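Local atomic coordinates of nickel-dependent hydrogenase large subunit (Allochromatium vinosum, PDB entry 3MYR), a protein that is the large subunit of a heterodimeric nickel-iron hydrogenase, carries the nickel-iron centre, and catalyses the oxidation of molecular hydrogen with transfer of electrons to an acceptor. Residues Ala194-Phe208 against Arg238-Phe252. Residues are numbered along the deposited sequence; the frame is centred on the assembly and turned at random.
Sequences ALAWQRDTAKFHAIF and RLAEVRNLIQSMRTF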
loop_
_atom_site.group_PDB
_atom_site.type_symbol
_atom_site.label_atom_id
_atom_site.label_comp_id
_atom_site.label_asym_id
_atom_site.label_seq_id
_atom_site.Cartn_x
_atom_site.Cartn_y
_atom_site.Cartn_z
ATOM N N ALA B 194 6.211 -16.642 -2.875
ATOM C CA ALA B 194 6.100 -15.330 -2.250
ATOM C C ALA B 194 4.678 -15.054 -1.789
ATOM O O ALA B 194 4.514 -14.388 -0.760
ATOM C CB ALA B 194 6.618 -14.165 -3.202
ATOM N N LEU B 195 3.642 -15.572 -2.500
ATOM C CA LEU B 195 2.300 -15.343 -1.987
ATOM C C LEU B 195 2.089 -16.105 -0.672
ATOM O O LEU B 195 1.418 -15.589 0.204
ATOM C CB LEU B 195 1.183 -15.792 -2.964
ATOM C CG LEU B 195 1.070 -15.016 -4.235
ATOM C CD1 LEU B 195 0.241 -15.879 -5.246
ATOM C CD2 LEU B 195 0.383 -13.679 -3.855
ATOM N N ALA B 196 2.562 -17.359 -0.556
ATOM C CA ALA B 196 2.391 -18.108 0.711
ATOM C C ALA B 196 3.239 -17.433 1.829
ATOM O O ALA B 196 2.818 -17.311 2.972
ATOM C CB ALA B 196 2.819 -19.560 0.546
ATOM N N TRP B 197 4.452 -17.024 1.485
ATOM C CA TRP B 197 5.319 -16.417 2.486
ATOM C C TRP B 197 4.733 -15.073 2.999
ATOM O O TRP B 197 4.734 -14.772 4.220
ATOM C CB TRP B 197 6.729 -16.173 1.846
ATOM C CG TRP B 197 7.590 -15.299 2.703
ATOM C CD1 TRP B 197 8.433 -15.694 3.739
ATOM C CD2 TRP B 197 7.683 -13.861 2.616
ATOM N NE1 TRP B 197 9.048 -14.560 4.261
ATOM C CE2 TRP B 197 8.637 -13.447 3.558
ATOM C CE3 TRP B 197 7.109 -12.900 1.760
ATOM C CZ2 TRP B 197 8.935 -12.088 3.766
ATOM C CZ3 TRP B 197 7.349 -11.556 2.010
ATOM C CH2 TRP B 197 8.309 -11.167 2.974
ATOM N N GLN B 198 4.158 -14.289 2.084
ATOM C CA GLN B 198 3.702 -12.942 2.503
ATOM C C GLN B 198 2.563 -13.002 3.514
ATOM O O GLN B 198 2.511 -12.205 4.428
ATOM C CB GLN B 198 3.387 -12.028 1.319
ATOM C CG GLN B 198 2.239 -12.433 0.393
ATOM C CD GLN B 198 0.861 -12.184 0.960
ATOM O OE1 GLN B 198 0.622 -11.265 1.792
ATOM N NE2 GLN B 198 -0.061 -13.018 0.534
ATOM N N ARG B 199 1.672 -13.984 3.377
ATOM C CA ARG B 199 0.484 -14.028 4.215
ATOM C C ARG B 199 0.863 -14.598 5.573
ATOM O O ARG B 199 0.273 -14.232 6.600
ATOM C CB ARG B 199 -0.672 -14.840 3.591
ATOM C CG ARG B 199 -0.394 -16.370 3.360
ATOM C CD ARG B 199 -1.690 -17.022 2.719
ATOM N NE ARG B 199 -2.043 -16.332 1.463
ATOM C CZ ARG B 199 -1.720 -16.793 0.243
ATOM N NH1 ARG B 199 -2.052 -16.094 -0.844
ATOM N NH2 ARG B 199 -1.193 -18.024 0.112
ATOM N N ASP B 200 1.913 -15.377 5.600
ATOM C CA ASP B 200 2.499 -15.690 6.892
ATOM C C ASP B 200 3.201 -14.538 7.598
ATOM O O ASP B 200 2.979 -14.277 8.792
ATOM C CB ASP B 200 3.459 -16.840 6.737
ATOM C CG ASP B 200 2.912 -18.068 7.396
ATOM O OD1 ASP B 200 1.792 -18.529 6.906
ATOM O OD2 ASP B 200 3.462 -18.358 8.547
ATOM N N THR B 201 4.042 -13.836 6.874
ATOM C CA THR B 201 4.701 -12.625 7.382
ATOM C C THR B 201 3.741 -11.551 7.978
ATOM O O THR B 201 4.089 -10.860 8.946
ATOM C CB THR B 201 5.560 -12.049 6.226
ATOM O OG1 THR B 201 6.582 -13.031 5.945
ATOM C CG2 THR B 201 6.208 -10.715 6.580
ATOM N N ALA B 202 2.553 -11.395 7.375
ATOM C CA ALA B 202 1.560 -10.443 7.832
ATOM C C ALA B 202 1.100 -10.690 9.265
ATOM O O ALA B 202 0.516 -9.789 9.894
ATOM C CB ALA B 202 0.355 -10.491 6.908
ATOM N N LYS B 203 1.294 -11.908 9.776
ATOM C CA LYS B 203 0.937 -12.214 11.199
ATOM C C LYS B 203 1.738 -11.364 12.172
ATOM O O LYS B 203 1.323 -11.161 13.311
ATOM C CB LYS B 203 1.286 -13.705 11.490
ATOM C CG LYS B 203 0.344 -14.656 10.735
ATOM C CD LYS B 203 0.734 -16.068 11.037
ATOM C CE LYS B 203 -0.263 -16.997 10.304
ATOM N NZ LYS B 203 0.320 -18.359 10.594
ATOM N N PHE B 204 2.903 -10.867 11.721
ATOM C CA PHE B 204 3.726 -10.028 12.589
ATOM C C PHE B 204 2.972 -8.732 12.971
ATOM O O PHE B 204 2.920 -8.359 14.146
ATOM C CB PHE B 204 5.004 -9.609 11.814
ATOM C CG PHE B 204 6.107 -8.997 12.679
ATOM C CD1 PHE B 204 7.127 -9.789 13.200
ATOM C CD2 PHE B 204 6.135 -7.619 12.924
ATOM C CE1 PHE B 204 8.200 -9.218 13.919
ATOM C CE2 PHE B 204 7.147 -7.059 13.706
ATOM C CZ PHE B 204 8.211 -7.862 14.159
ATOM N N HIS B 205 2.460 -7.990 11.988
ATOM C CA HIS B 205 1.622 -6.840 12.332
ATOM C C HIS B 205 0.353 -7.206 13.162
ATOM O O HIS B 205 -0.110 -6.392 13.985
ATOM C CB HIS B 205 1.164 -6.109 11.064
ATOM C CG HIS B 205 2.259 -5.338 10.408
ATOM N ND1 HIS B 205 2.079 -4.642 9.223
ATOM C CD2 HIS B 205 3.536 -5.093 10.814
ATOM C CE1 HIS B 205 3.177 -3.955 8.963
ATOM N NE2 HIS B 205 4.083 -4.228 9.896
ATOM N N ALA B 206 -0.160 -8.422 13.014
ATOM C CA ALA B 206 -1.394 -8.744 13.748
ATOM C C ALA B 206 -1.070 -8.926 15.234
ATOM O O ALA B 206 -1.817 -8.486 16.105
ATOM C CB ALA B 206 -2.040 -10.011 13.160
ATOM N N ILE B 207 0.108 -9.475 15.523
ATOM C CA ILE B 207 0.486 -9.637 16.914
ATOM C C ILE B 207 0.581 -8.286 17.683
ATOM O O ILE B 207 -0.054 -8.110 18.703
ATOM C CB ILE B 207 1.761 -10.477 17.067
ATOM C CG1 ILE B 207 1.489 -11.913 16.614
ATOM C CG2 ILE B 207 2.315 -10.427 18.568
ATOM C CD1 ILE B 207 2.818 -12.790 16.501
ATOM N N PHE B 208 1.225 -7.313 17.092
ATOM C CA PHE B 208 1.452 -6.043 17.753
ATOM C C PHE B 208 0.299 -5.089 17.444
ATOM O O PHE B 208 -0.023 -4.254 18.261
ATOM C CB PHE B 208 2.721 -5.466 17.142
ATOM C CG PHE B 208 3.976 -6.140 17.671
ATOM C CD1 PHE B 208 4.290 -6.049 19.037
ATOM C CD2 PHE B 208 4.823 -6.832 16.825
ATOM C CE1 PHE B 208 5.481 -6.653 19.567
ATOM C CE2 PHE B 208 6.013 -7.438 17.325
ATOM C CZ PHE B 208 6.333 -7.341 18.714
ATOM N N ARG B 238 3.745 -15.033 23.139
ATOM C CA ARG B 238 3.625 -14.144 21.941
ATOM C C ARG B 238 5.007 -13.727 21.390
ATOM O O ARG B 238 5.229 -13.628 20.166
ATOM C CB ARG B 238 2.799 -12.901 22.240
ATOM C CG ARG B 238 1.368 -13.198 22.745
ATOM C CD ARG B 238 0.677 -13.886 21.582
ATOM N NE ARG B 238 -0.323 -13.087 20.945
ATOM C CZ ARG B 238 -0.976 -13.385 19.811
ATOM N NH1 ARG B 238 -0.704 -14.442 19.034
ATOM N NH2 ARG B 238 -1.896 -12.552 19.422
ATOM N N LEU B 239 5.953 -13.500 22.295
ATOM C CA LEU B 239 7.266 -13.082 21.841
ATOM C C LEU B 239 7.999 -14.208 21.067
ATOM O O LEU B 239 8.849 -13.922 20.207
ATOM C CB LEU B 239 8.110 -12.599 23.044
ATOM C CG LEU B 239 7.558 -11.238 23.545
ATOM C CD1 LEU B 239 7.974 -10.875 24.973
ATOM C CD2 LEU B 239 7.700 -10.030 22.573
ATOM N N ALA B 240 7.715 -15.473 21.415
ATOM C CA ALA B 240 8.326 -16.613 20.706
ATOM C C ALA B 240 7.801 -16.654 19.291
ATOM O O ALA B 240 8.542 -16.948 18.393
ATOM C CB ALA B 240 7.987 -17.918 21.382
ATOM N N GLU B 241 6.499 -16.407 19.100
ATOM C CA GLU B 241 5.948 -16.352 17.718
ATOM C C GLU B 241 6.603 -15.213 16.904
ATOM O O GLU B 241 6.922 -15.368 15.746
ATOM C CB GLU B 241 4.424 -16.116 17.786
ATOM C CG GLU B 241 3.661 -17.210 18.590
ATOM C CD GLU B 241 2.105 -16.980 18.618
ATOM O OE1 GLU B 241 1.396 -17.642 17.832
ATOM O OE2 GLU B 241 1.611 -16.065 19.312
ATOM N N VAL B 242 6.829 -14.068 17.531
ATOM C CA VAL B 242 7.429 -12.954 16.824
ATOM C C VAL B 242 8.842 -13.367 16.375
ATOM O O VAL B 242 9.272 -13.087 15.241
ATOM C CB VAL B 242 7.521 -11.772 17.736
ATOM C CG1 VAL B 242 8.434 -10.630 17.120
ATOM C CG2 VAL B 242 6.110 -11.278 18.131
ATOM N N ARG B 243 9.570 -14.053 17.264
ATOM C CA ARG B 243 10.915 -14.461 16.891
ATOM C C ARG B 243 10.936 -15.354 15.642
ATOM O O ARG B 243 11.794 -15.225 14.758
ATOM C CB ARG B 243 11.557 -15.236 18.032
ATOM C CG ARG B 243 12.943 -15.707 17.573
ATOM C CD ARG B 243 13.464 -16.838 18.484
ATOM N NE ARG B 243 14.144 -16.220 19.620
ATOM C CZ ARG B 243 15.413 -15.802 19.601
ATOM N NH1 ARG B 243 16.180 -15.926 18.507
ATOM N NH2 ARG B 243 15.911 -15.227 20.686
ATOM N N ASN B 244 10.035 -16.323 15.591
ATOM C CA ASN B 244 10.003 -17.208 14.416
ATOM C C ASN B 244 9.673 -16.450 13.130
ATOM O O ASN B 244 10.199 -16.760 12.051
ATOM C CB ASN B 244 9.005 -18.364 14.628
ATOM C CG ASN B 244 9.590 -19.469 15.533
ATOM O OD1 ASN B 244 10.664 -19.317 16.093
ATOM N ND2 ASN B 244 8.872 -20.568 15.679
ATOM N N LEU B 245 8.769 -15.475 13.219
ATOM C CA LEU B 245 8.412 -14.696 11.993
ATOM C C LEU B 245 9.637 -13.912 11.451
ATOM O O LEU B 245 9.848 -13.859 10.257
ATOM C CB LEU B 245 7.229 -13.732 12.285
ATOM C CG LEU B 245 5.940 -14.497 12.530
ATOM C CD1 LEU B 245 4.906 -13.582 13.344
ATOM C CD2 LEU B 245 5.392 -15.013 11.123
ATOM N N ILE B 246 10.488 -13.384 12.327
ATOM C CA ILE B 246 11.656 -12.598 11.855
ATOM C C ILE B 246 12.637 -13.485 11.083
ATOM O O ILE B 246 13.178 -13.105 10.052
ATOM C CB ILE B 246 12.403 -11.979 13.069
ATOM C CG1 ILE B 246 11.563 -10.829 13.672
ATOM C CG2 ILE B 246 13.795 -11.486 12.620
ATOM C CD1 ILE B 246 12.143 -10.255 15.065
ATOM N N GLN B 247 12.830 -14.699 11.587
ATOM C CA GLN B 247 13.614 -15.713 10.928
ATOM C C GLN B 247 13.082 -16.120 9.551
ATOM O O GLN B 247 13.906 -16.208 8.590
ATOM C CB GLN B 247 13.686 -16.927 11.825
ATOM C CG GLN B 247 14.585 -18.012 11.391
ATOM C CD GLN B 247 14.751 -19.013 12.573
ATOM O OE1 GLN B 247 14.663 -18.627 13.795
ATOM N NE2 GLN B 247 14.907 -20.303 12.229
ATOM N N SER B 248 11.770 -16.380 9.401
ATOM C CA SER B 248 11.306 -16.595 8.042
ATOM C C SER B 248 11.394 -15.415 7.116
ATOM O O SER B 248 11.543 -15.602 5.918
ATOM C CB SER B 248 9.961 -17.310 7.871
ATOM O OG SER B 248 9.162 -16.949 8.881
ATOM N N MET B 249 11.315 -14.201 7.634
ATOM C CA MET B 249 11.601 -13.014 6.811
ATOM C C MET B 249 13.030 -13.010 6.315
ATOM O O MET B 249 13.248 -12.828 5.110
ATOM C CB MET B 249 11.335 -11.724 7.582
ATOM C CG MET B 249 9.869 -11.498 7.871
ATOM S SD MET B 249 9.827 -9.971 8.851
ATOM C CE MET B 249 8.494 -10.319 9.994
ATOM N N ARG B 250 13.990 -13.251 7.233
ATOM C CA ARG B 250 15.392 -13.268 6.875
ATOM C C ARG B 250 15.664 -14.318 5.787
ATOM O O ARG B 250 16.389 -14.059 4.809
ATOM C CB ARG B 250 16.308 -13.596 8.072
ATOM C CG ARG B 250 17.799 -13.342 7.760
ATOM C CD ARG B 250 18.544 -13.061 9.102
ATOM N NE ARG B 250 19.837 -12.356 8.948
ATOM C CZ ARG B 250 20.983 -12.953 8.602
ATOM N NH1 ARG B 250 22.101 -12.261 8.498
ATOM N NH2 ARG B 250 21.029 -14.249 8.350
ATOM N N THR B 251 15.153 -15.515 5.983
ATOM C CA THR B 251 15.450 -16.597 5.075
ATOM C C THR B 251 14.910 -16.270 3.686
ATOM O O THR B 251 15.580 -16.528 2.695
ATOM C CB THR B 251 14.754 -17.898 5.562
ATOM O OG1 THR B 251 15.309 -18.189 6.820
ATOM C CG2 THR B 251 15.099 -19.132 4.644
ATOM N N PHE B 252 13.695 -15.725 3.601
ATOM C CA PHE B 252 13.083 -15.520 2.247
ATOM C C PHE B 252 13.837 -14.424 1.500
ATOM O O PHE B 252 14.143 -14.561 0.291
ATOM C CB PHE B 252 11.596 -15.219 2.323
ATOM C CG PHE B 252 10.860 -15.411 1.032
ATOM C CD1 PHE B 252 10.708 -14.340 0.122
ATOM C CD2 PHE B 252 10.359 -16.647 0.686
ATOM C CE1 PHE B 252 10.038 -14.560 -1.138
ATOM C CE2 PHE B 252 9.688 -16.846 -0.560
ATOM C CZ PHE B 252 9.487 -15.771 -1.422
HETATM O O HOH W 1 7.047 -15.815 6.938
HETATM O O HOH W 2 -1.765 -9.636 19.947
#
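Trp197 and Phe252 form an offset stack where two nearly antiparallel helical stretches of the large-subunit helix bundle meet. Helix 194-201 runs at 151° to helix 238-252, with the axes 10.3 Å apart. The planes of the Trp197 five-membered ring and the Phe252 ring are only 16° apart. Each ring also receives the CB of the other residue over its face. Trp197 has CG anti to the backbone N (chi1 168°), which swings the indole across to the second helix. There Trp197 NE1 donates to Ser248 O at 3.2 Å, from above the carbonyl plane. Phe252 N reaches the same oxygen from the opposite face, as a normal helix bond. A leucine in place of Trp197 would probably leave Phe252 without its stacking partner and Ser248 O without its bond from the indole.

Further along, packing is knobs-into-holes. The Phe204 ring enters a hole formed by Val242, Leu245, Ile246 and Met249. Phe204 CE1 lies 3.5 Å from Val242 CG1, and Leu245 CB sits at the ring edge. Met249 is bent at chi3, and its CE lies 3.5 Å from Phe204 CD1. In return Leu245 enters a hole among Asp200, Lys203, Phe204 and Ile207; one methyl, CD2, faces the backbone oxygen of Asp200. Ile207 fits among Arg238, Glu241, Val242 and Leu245.

Helix 86-112 touches Trp197 and Phe204, while Val242 and Ile246 meet Tyr448 of helix 426-456. At the far end, Arg238 forms a salt bridge to Glu242 of the small subunit. Its guanidinium takes Ile207 CG1 over one face and Glu241 OE2 in its plane, with Arg238 NH1 2.8 Å from Glu241 OE2. A water accepts from Arg238 NH2 and donates to Ile207 O at 2.6 Å.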